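Local atomic coordinates of caspase Nc subunit 1 (Drosophila melanogaster, PDB entry 2FP3), a protein that acts as an initiator caspase, a cysteine endopeptidase that works upstream in the activation cascade of the caspases that execute apoptosis in the fly. Residues V67-M70 with D71-D74; C260-M263 with A264-H268; D269-L272 with E273-L276. The protein carries 2 engineered substitutions. All coordinates share one frame; numbering follows the deposited sequence.

Interaction 1 of 3, residues V67-M70 with D71-D74; sequences VNIM and DYPD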
ATOM      1  N   VAL A  67       6.714  -4.728   2.556  1.00 41.20           N
ATOM      2  CA  VAL A  67       7.211  -5.533   3.663  1.00 43.90           C
ATOM      3  C   VAL A  67       6.206  -6.648   3.986  1.00 46.53           C
ATOM      4  O   VAL A  67       5.134  -6.395   4.530  1.00 47.19           O
ATOM      5  CB  VAL A  67       7.445  -4.654   4.903  1.00 43.24           C
ATOM      6  CG1 VAL A  67       7.812  -5.517   6.097  1.00 43.72           C
ATOM      7  CG2 VAL A  67       8.539  -3.636   4.613  1.00 41.57           C
ATOM      8  N   ASN A  68       6.559  -7.878   3.630  1.00 49.14           N
ATOM      9  CA  ASN A  68       5.697  -9.031   3.866  1.00 53.21           C
ATOM     10  C   ASN A  68       6.294  -9.925   4.961  1.00 56.58           C
ATOM     11  O   ASN A  68       7.183 -10.737   4.694  1.00 57.34           O
ATOM     12  CB  ASN A  68       5.547  -9.836   2.569  1.00 52.71           C
ATOM     13  CG  ASN A  68       4.283 -10.681   2.541  1.00 53.36           C
ATOM     14  OD1 ASN A  68       3.619 -10.865   3.562  1.00 54.28           O
ATOM     15  ND2 ASN A  68       3.950 -11.207   1.366  1.00 52.98           N
ATOM     16  N   ILE A  69       5.812  -9.760   6.191  1.00 59.33           N
ATOM     17  CA  ILE A  69       6.285 -10.551   7.330  1.00 62.55           C
ATOM     18  C   ILE A  69       5.475 -11.846   7.386  1.00 66.24           C
ATOM     19  O   ILE A  69       4.245 -11.810   7.443  1.00 66.92           O
ATOM     20  CB  ILE A  69       6.081  -9.783   8.654  1.00 61.43           C
ATOM     21  CG1 ILE A  69       6.767  -8.419   8.572  1.00 60.42           C
ATOM     22  CG2 ILE A  69       6.627 -10.589   9.819  1.00 60.12           C
ATOM     23  CD1 ILE A  69       6.570  -7.563   9.801  1.00 60.29           C
ATOM     24  N   MET A  70       6.146 -12.992   7.383  1.00 71.23           N
ATOM     25  CA  MET A  70       5.406 -14.244   7.405  1.00 78.13           C
ATOM     26  C   MET A  70       5.881 -15.302   8.386  1.00 74.15           C
ATOM     27  O   MET A  70       5.445 -16.446   8.319  1.00 72.08           O
ATOM     28  CB  MET A  70       5.353 -14.828   5.996  1.00 87.68           C
ATOM     29  CG  MET A  70       6.701 -14.942   5.324  1.00101.84           C
ATOM     30  SD  MET A  70       6.503 -15.360   3.591  1.00110.82           S
ATOM     31  CE  MET A  70       6.148 -17.118   3.720  1.00116.13           C
ATOM     32  N   ASP A  71       6.763 -14.923   9.302  1.00 73.18           N
ATOM     33  CA  ASP A  71       7.265 -15.865  10.296  1.00 75.56           C
ATOM     34  C   ASP A  71       7.225 -15.244  11.681  1.00 78.22           C
ATOM     35  O   ASP A  71       7.673 -14.114  11.885  1.00 76.05           O
ATOM     36  CB  ASP A  71       8.690 -16.304   9.954  1.00 73.37           C
ATOM     37  CG  ASP A  71       8.732 -17.336   8.836  1.00 73.60           C
ATOM     38  OD1 ASP A  71       9.843 -17.645   8.358  1.00 74.96           O
ATOM     39  OD2 ASP A  71       7.663 -17.846   8.438  1.00 72.21           O
ATOM     40  N   TYR A  72       6.688 -15.996  12.634  1.00 81.84           N
ATOM     41  CA  TYR A  72       6.557 -15.520  14.003  1.00 88.02           C
ATOM     42  C   TYR A  72       7.077 -16.554  15.010  1.00 95.13           C
ATOM     43  O   TYR A  72       7.505 -17.641  14.613  1.00 94.06           O
ATOM     44  CB  TYR A  72       5.086 -15.182  14.256  1.00 84.65           C
ATOM     45  CG  TYR A  72       4.552 -14.166  13.272  1.00 81.06           C
ATOM     46  CD1 TYR A  72       4.056 -14.559  12.028  1.00 79.30           C
ATOM     47  CD2 TYR A  72       4.615 -12.799  13.554  1.00 79.23           C
ATOM     48  CE1 TYR A  72       3.640 -13.613  11.087  1.00 76.34           C
ATOM     49  CE2 TYR A  72       4.203 -11.848  12.624  1.00 76.21           C
ATOM     50  CZ  TYR A  72       3.720 -12.259  11.394  1.00 75.62           C
ATOM     51  OH  TYR A  72       3.326 -11.316  10.473  1.00 74.72           O
ATOM     52  N   PRO A  73       7.056 -16.224  16.322  1.00 98.18           N
ATOM     53  CA  PRO A  73       7.516 -17.102  17.400  1.00100.28           C
ATOM     54  C   PRO A  73       7.564 -18.586  17.072  1.00100.57           C
ATOM     55  O   PRO A  73       8.573 -19.246  17.320  1.00107.84           O
ATOM     56  CB  PRO A  73       6.543 -16.777  18.515  1.00102.17           C
ATOM     57  CG  PRO A  73       6.489 -15.290  18.410  1.00 99.80           C
ATOM     58  CD  PRO A  73       6.433 -15.018  16.903  1.00 99.54           C
ATOM     59  N   ASP A  74       6.479 -19.116  16.518  1.00112.06           N
ATOM     60  CA  ASP A  74       6.448 -20.523  16.150  1.00121.35           C
ATOM     61  C   ASP A  74       5.736 -20.728  14.818  1.00113.78           C
ATOM     62  O   ASP A  74       4.903 -19.912  14.418  1.00 98.46           O
ATOM     63  CB  ASP A  74       5.759 -21.345  17.241  1.00142.60           C
ATOM     64  CG  ASP A  74       5.880 -22.839  17.006  1.00170.97           C
ATOM     65  OD1 ASP A  74       7.024 -23.334  16.906  1.00186.83           O
ATOM     66  OD2 ASP A  74       4.834 -23.518  16.922  1.00187.11           O
TER
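From Ile-69 to Tyr-72 the chain runs on largely extended beyond the end of its strand, broken by a kink at Met-70 (psi 12°), and Tyr-72 folds its ring back alongside the peptides just passed. The phenol end does the touching. CZ of Tyr-72 lies 3.7 Å from CG2 of Ile-69, and the OH of Tyr-72 comes to 3.4 Å from the same methyl, the two side chains crossing at about a right angle. Ile-69 offers this branch because CG2 sits anti to its backbone N, while CG1 takes the place beside that N. Farther from the hydroxyl, CE1 of Tyr-72 approaches the backbone C of Met-70 obliquely, at 3.9 Å. The OH of Tyr-72 stands 3.2 Å from the backbone O of Ile-69; it is also hydrogen-bonded to OG1 of Thr-136, which fixes the tip of the ring. Next to this buried pair the chain is more open: CB of Met-70 points away from residues 71-74, the thioether chain is bent at chi3, and Asp-71 follows on the more open side. The ring of Tyr-72 also meets that of His-137, probably the catalytic histidine, as in other caspases, with planes about 40° apart, which places the contact beside the probable active site. The segment 67-70 thus leaves the central caspase sheet from strand 62-68, which is flanked by the parallel strands 98-103 and 130-139, and leads into the loop before helix 82-95.

Interaction 2 of 3, residues C260-M263 with A264-H268; sequences CQVM and ADHAH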
ATOM      1  N   CYS A 260      -4.982  -5.809  -6.780  1.00 48.04           N
ATOM      2  CA  CYS A 260      -4.120  -5.933  -7.940  1.00 49.16           C
ATOM      3  C   CYS A 260      -4.939  -6.212  -9.185  1.00 50.81           C
ATOM      4  O   CYS A 260      -4.610  -5.720 -10.269  1.00 52.07           O
ATOM      5  CB  CYS A 260      -3.098  -7.045  -7.728  1.00 50.29           C
ATOM      6  SG  CYS A 260      -1.898  -6.691  -6.424  1.00 50.11           S
ATOM      7  N   GLN A 261      -6.007  -6.995  -9.043  1.00 51.08           N
ATOM      8  CA  GLN A 261      -6.847  -7.292 -10.199  1.00 51.62           C
ATOM      9  C   GLN A 261      -7.479  -6.005 -10.704  1.00 44.86           C
ATOM     10  O   GLN A 261      -7.390  -5.691 -11.894  1.00 44.41           O
ATOM     11  CB  GLN A 261      -7.946  -8.305  -9.846  1.00 59.91           C
ATOM     12  CG  GLN A 261      -7.423  -9.610  -9.258  1.00 74.65           C
ATOM     13  CD  GLN A 261      -8.508 -10.670  -9.082  1.00 81.69           C
ATOM     14  OE1 GLN A 261      -9.602 -10.386  -8.585  1.00 85.24           O
ATOM     15  NE2 GLN A 261      -8.197 -11.903  -9.477  1.00 85.53           N
ATOM     16  N   VAL A 262      -8.111  -5.263  -9.792  1.00 39.93           N
ATOM     17  CA  VAL A 262      -8.774  -3.997 -10.123  1.00 38.30           C
ATOM     18  C   VAL A 262      -7.772  -2.975 -10.657  1.00 38.86           C
ATOM     19  O   VAL A 262      -8.078  -2.203 -11.566  1.00 37.96           O
ATOM     20  CB  VAL A 262      -9.484  -3.395  -8.884  1.00 36.13           C
ATOM     21  CG1 VAL A 262     -10.095  -2.031  -9.236  1.00 31.59           C
ATOM     22  CG2 VAL A 262     -10.558  -4.361  -8.382  1.00 32.79           C
ATOM     23  N   MET A 263      -6.578  -2.954 -10.071  1.00 39.25           N
ATOM     24  CA  MET A 263      -5.543  -2.043 -10.525  1.00 42.22           C
ATOM     25  C   MET A 263      -5.178  -2.424 -11.964  1.00 44.17           C
ATOM     26  O   MET A 263      -5.124  -1.567 -12.842  1.00 45.99           O
ATOM     27  CB  MET A 263      -4.308  -2.153  -9.620  1.00 42.91           C
ATOM     28  CG  MET A 263      -4.412  -1.401  -8.304  1.00 42.31           C
ATOM     29  SD  MET A 263      -4.334   0.394  -8.552  1.00 41.47           S
ATOM     30  CE  MET A 263      -2.552   0.618  -8.638  1.00 40.00           C
ATOM     31  N   ALA A 264      -4.951  -3.713 -12.199  1.00 43.72           N
ATOM     32  CA  ALA A 264      -4.586  -4.206 -13.523  1.00 45.39           C
ATOM     33  C   ALA A 264      -5.580  -3.825 -14.611  1.00 46.94           C
ATOM     34  O   ALA A 264      -5.182  -3.473 -15.722  1.00 49.64           O
ATOM     35  CB  ALA A 264      -4.429  -5.715 -13.487  1.00 42.71           C
ATOM     36  N   ASP A 265      -6.872  -3.888 -14.298  1.00 48.85           N
ATOM     37  CA  ASP A 265      -7.891  -3.564 -15.288  1.00 47.76           C
ATOM     38  C   ASP A 265      -8.299  -2.099 -15.360  1.00 45.40           C
ATOM     39  O   ASP A 265      -8.768  -1.641 -16.403  1.00 45.11           O
ATOM     40  CB  ASP A 265      -9.138  -4.427 -15.063  1.00 53.38           C
ATOM     41  CG  ASP A 265      -8.839  -5.933 -15.144  1.00 61.08           C
ATOM     42  OD1 ASP A 265      -8.151  -6.360 -16.102  1.00 63.12           O
ATOM     43  OD2 ASP A 265      -9.300  -6.689 -14.259  1.00 60.79           O
ATOM     44  N   HIS A 266      -8.100  -1.340 -14.286  1.00 42.65           N
ATOM     45  CA  HIS A 266      -8.528   0.052 -14.318  1.00 39.81           C
ATOM     46  C   HIS A 266      -7.522   1.168 -14.053  1.00 38.29           C
ATOM     47  O   HIS A 266      -7.854   2.338 -14.226  1.00 39.45           O
ATOM     48  CB  HIS A 266      -9.711   0.223 -13.374  1.00 41.34           C
ATOM     49  CG  HIS A 266     -10.835  -0.720 -13.649  1.00 43.92           C
ATOM     50  ND1 HIS A 266     -11.107  -1.808 -12.845  1.00 44.71           N
ATOM     51  CD2 HIS A 266     -11.741  -0.753 -14.653  1.00 43.34           C
ATOM     52  CE1 HIS A 266     -12.136  -2.469 -13.343  1.00 44.31           C
ATOM     53  NE2 HIS A 266     -12.539  -1.849 -14.440  1.00 44.80           N
ATOM     54  N   ALA A 267      -6.311   0.832 -13.635  1.00 36.98           N
ATOM     55  CA  ALA A 267      -5.307   1.858 -13.363  1.00 38.89           C
ATOM     56  C   ALA A 267      -5.052   2.796 -14.556  1.00 39.95           C
ATOM     57  O   ALA A 267      -4.709   3.962 -14.385  1.00 38.93           O
ATOM     58  CB  ALA A 267      -3.999   1.200 -12.919  1.00 38.19           C
ATOM     59  N   HIS A 268      -5.226   2.278 -15.761  1.00 40.95           N
ATOM     60  CA  HIS A 268      -5.024   3.050 -16.988  1.00 44.63           C
ATOM     61  C   HIS A 268      -6.080   4.127 -17.167  1.00 46.93           C
ATOM     62  O   HIS A 268      -5.882   5.069 -17.930  1.00 46.89           O
ATOM     63  CB  HIS A 268      -5.141   2.123 -18.194  1.00 44.50           C
ATOM     64  CG  HIS A 268      -6.525   1.579 -18.386  1.00 41.85           C
ATOM     65  ND1 HIS A 268      -7.508   2.264 -19.071  1.00 43.41           N
ATOM     66  CD2 HIS A 268      -7.113   0.449 -17.921  1.00 41.36           C
ATOM     67  CE1 HIS A 268      -8.639   1.582 -19.021  1.00 38.85           C
ATOM     68  NE2 HIS A 268      -8.427   0.477 -18.328  1.00 40.24           N
TER
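Val-262 and His-266 meet one turn apart in helix 251-266, an alpha-helix of the caspase fold, where main-chain i to i+4 bonds make up most of the first shell. Ala-264 N donates to Cys-260 O at 2.8 Å, Asp-265 N to Gln-261 O at 3.0 Å, and Ala-267 N to Met-263 O at 2.8 Å. The O of Val-262 takes a bond from His-266 N at 2.9 Å and a second, weak one from His-266 ND1 at 3.3 Å, which ties the imidazole to the preceding turn. That ring is brought there by a chi1 of -54°, with CG beside its own backbone N; ND1 then also borders CG1 of Val-262, and CB of Asp-265 lies over one face of the imidazole, offset toward the rim. A second weak bond, from His-266 N, reaches Met-263 O, so this carbonyl, like that of Val-262, has two donors.

Further out, Asp-265 O receives a weak bond from NE2 of His-268, approaching at the edge and in the plane of that imidazole, and this links the turn to the chain that follows. The buried face of the helix is held from several directions. Cys-260 and Met-263 pack on helix 82-95, Met-263 also reaches Phe-309, and Val-262 lies against Lys-278 and Thr-279 of helix 272-284. Ala-264 is also bonded through its backbone to Lys-37. Met-263 itself is a curled side chain, bent at chi2 (-71°) and chi3 (-83°), so that its sulfur turns toward the following turn and SD comes to 4.5 Å from CB of Ala-267.

Interaction 3 of 3, residues D269-L272 with E273-L276; sequences DTDL and EDIL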
ATOM      1  N   ASP A 269      -7.191   3.986 -16.449  1.00 52.52           N
ATOM      2  CA  ASP A 269      -8.324   4.892 -16.613  1.00 57.88           C
ATOM      3  C   ASP A 269      -8.911   5.539 -15.356  1.00 51.69           C
ATOM      4  O   ASP A 269      -9.521   6.613 -15.424  1.00 47.70           O
ATOM      5  CB  ASP A 269      -9.449   4.105 -17.291  1.00 70.67           C
ATOM      6  CG  ASP A 269     -10.221   4.923 -18.284  1.00 84.83           C
ATOM      7  OD1 ASP A 269     -10.069   6.162 -18.269  1.00 94.66           O
ATOM      8  OD2 ASP A 269     -10.985   4.326 -19.076  1.00 91.47           O
ATOM      9  N   THR A 270      -8.749   4.897 -14.210  1.00 45.73           N
ATOM     10  CA  THR A 270      -9.382   5.437 -13.023  1.00 43.62           C
ATOM     11  C   THR A 270      -8.468   5.769 -11.847  1.00 41.18           C
ATOM     12  O   THR A 270      -7.506   5.064 -11.569  1.00 41.81           O
ATOM     13  CB  THR A 270     -10.571   4.490 -12.608  1.00 42.72           C
ATOM     14  OG1 THR A 270     -10.339   3.900 -11.326  1.00 47.18           O
ATOM     15  CG2 THR A 270     -10.737   3.388 -13.629  1.00 38.43           C
ATOM     16  N   ASP A 271      -8.782   6.875 -11.179  1.00 39.05           N
ATOM     17  CA  ASP A 271      -8.018   7.357 -10.040  1.00 38.84           C
ATOM     18  C   ASP A 271      -8.041   6.356  -8.881  1.00 39.61           C
ATOM     19  O   ASP A 271      -8.954   5.535  -8.783  1.00 39.93           O
ATOM     20  CB  ASP A 271      -8.558   8.731  -9.611  1.00 38.70           C
ATOM     21  CG  ASP A 271      -9.965   8.669  -9.028  1.00 41.63           C
ATOM     22  OD1 ASP A 271     -10.098   8.483  -7.798  1.00 44.26           O
ATOM     23  OD2 ASP A 271     -10.940   8.804  -9.796  1.00 41.73           O
ATOM     24  N   LEU A 272      -7.031   6.428  -8.016  1.00 38.14           N
ATOM     25  CA  LEU A 272      -6.899   5.517  -6.875  1.00 38.26           C
ATOM     26  C   LEU A 272      -8.118   5.363  -5.973  1.00 38.01           C
ATOM     27  O   LEU A 272      -8.510   4.241  -5.648  1.00 39.32           O
ATOM     28  CB  LEU A 272      -5.688   5.898  -6.003  1.00 35.20           C
ATOM     29  CG  LEU A 272      -5.456   4.916  -4.841  1.00 35.71           C
ATOM     30  CD1 LEU A 272      -5.339   3.515  -5.393  1.00 30.39           C
ATOM     31  CD2 LEU A 272      -4.210   5.280  -4.045  1.00 32.06           C
ATOM     32  N   GLU A 273      -8.717   6.470  -5.555  1.00 37.31           N
ATOM     33  CA  GLU A 273      -9.871   6.376  -4.677  1.00 37.65           C
ATOM     34  C   GLU A 273     -11.038   5.609  -5.281  1.00 37.07           C
ATOM     35  O   GLU A 273     -11.773   4.929  -4.554  1.00 35.22           O
ATOM     36  CB  GLU A 273     -10.312   7.756  -4.201  1.00 36.26           C
ATOM     37  CG  GLU A 273      -9.393   8.295  -3.129  1.00 38.94           C
ATOM     38  CD  GLU A 273      -9.950   9.508  -2.422  1.00 41.78           C
ATOM     39  OE1 GLU A 273     -10.888   9.351  -1.615  1.00 43.92           O
ATOM     40  OE2 GLU A 273      -9.446  10.617  -2.669  1.00 41.00           O
ATOM     41  N   ASP A 274     -11.200   5.699  -6.601  1.00 35.21           N
ATOM     42  CA  ASP A 274     -12.268   4.956  -7.268  1.00 34.28           C
ATOM     43  C   ASP A 274     -11.902   3.476  -7.218  1.00 34.40           C
ATOM     44  O   ASP A 274     -12.739   2.610  -6.954  1.00 35.39           O
ATOM     45  CB  ASP A 274     -12.404   5.400  -8.726  1.00 34.00           C
ATOM     46  CG  ASP A 274     -13.443   6.482  -8.913  1.00 32.09           C
ATOM     47  OD1 ASP A 274     -13.747   7.204  -7.943  1.00 35.11           O
ATOM     48  OD2 ASP A 274     -13.951   6.617 -10.041  1.00 36.70           O
ATOM     49  N   ILE A 275     -10.630   3.197  -7.466  1.00 34.59           N
ATOM     50  CA  ILE A 275     -10.132   1.838  -7.450  1.00 36.31           C
ATOM     51  C   ILE A 275     -10.294   1.205  -6.068  1.00 36.99           C
ATOM     52  O   ILE A 275     -10.665   0.040  -5.967  1.00 35.38           O
ATOM     53  CB  ILE A 275      -8.655   1.814  -7.903  1.00 36.70           C
ATOM     54  CG1 ILE A 275      -8.606   1.996  -9.429  1.00 40.78           C
ATOM     55  CG2 ILE A 275      -7.983   0.516  -7.473  1.00 34.13           C
ATOM     56  CD1 ILE A 275      -7.206   2.182 -10.004  1.00 42.30           C
ATOM     57  N   LEU A 276     -10.027   1.975  -5.012  1.00 36.95           N
ATOM     58  CA  LEU A 276     -10.161   1.475  -3.641  1.00 36.49           C
ATOM     59  C   LEU A 276     -11.621   1.171  -3.333  1.00 38.32           C
ATOM     60  O   LEU A 276     -11.913   0.194  -2.662  1.00 41.09           O
ATOM     61  CB  LEU A 276      -9.612   2.486  -2.618  1.00 34.15           C
ATOM     62  CG  LEU A 276      -8.094   2.692  -2.592  1.00 34.54           C
ATOM     63  CD1 LEU A 276      -7.725   3.766  -1.597  1.00 34.04           C
ATOM     64  CD2 LEU A 276      -7.399   1.394  -2.234  1.00 31.91           C
TER
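Ile-275 reaches back from the first turn of helix 272-284 to the loop residue Thr-270. Its CB lies 3.3 Å from the backbone O of Leu-272. There the chain forks: CG2 remains near that same carbonyl, while CG1, anti to the carbonyl carbon of Ile-275 (chi1 -76°), turns toward the loop and comes to 3.2 Å from OG1 of Thr-270. At the tip, CD1 rests 3.3 Å from the backbone O of Thr-270 and also packs on helix 251-266. OG1 of Thr-270 in turn gives a weak hydrogen bond to Asp-271 O.

Asp-271 is the N-cap of the helix. With CG placed between its backbone N and carbonyl carbon, its OD1 accepts from Asp-274 N at 3.2 Å, the donor arriving from above the carboxylate plane, 53° out of it. Its backbone O accepts from Ile-275 N, and Leu-276 N continues the helix with a bond to Leu-272 O. On the inner side CD1 of Leu-272 lies 4.0 Å from CG of Leu-276, and both leucines pack on Leu-234 of strand 233-237. Glu-273 instead sends OE1 to the hydroxyl of Tyr-298.

Asp-271 and Asp-274 also bring like charges together, OD2 of Asp-271 standing 3.7 Å from OD1 of Asp-274 with the carboxylate planes 52° apart. The N-H of Asp-274 and the positive end of the helix dipole probably offset this repulsion, so the capping bond and the start of the helix would favour negative charge here despite the crowding of acids.

How the interactions relate
Interactions 2 and 3 form one neighbourhood, their centres about 9 Å apart, because helices 251-266 and 272-284 follow each other and pack side by side. Ile-275 is the joint: its CD1 lies 3.7 Å from SD of Met-263, and its CG2 is 3.7 Å from CG1 of Val-262. Interaction 1 stands apart, its centre about 28 Å from that of interaction 2 and about 31 Å from that of interaction 3, on the other side of the chain's centre from the latter. It is the one beside the probable active site, where the side chains of Tyr-72 and His-137 come to about 3 Å, nearest atoms; segments 260-268 and 269-276 lie away from it.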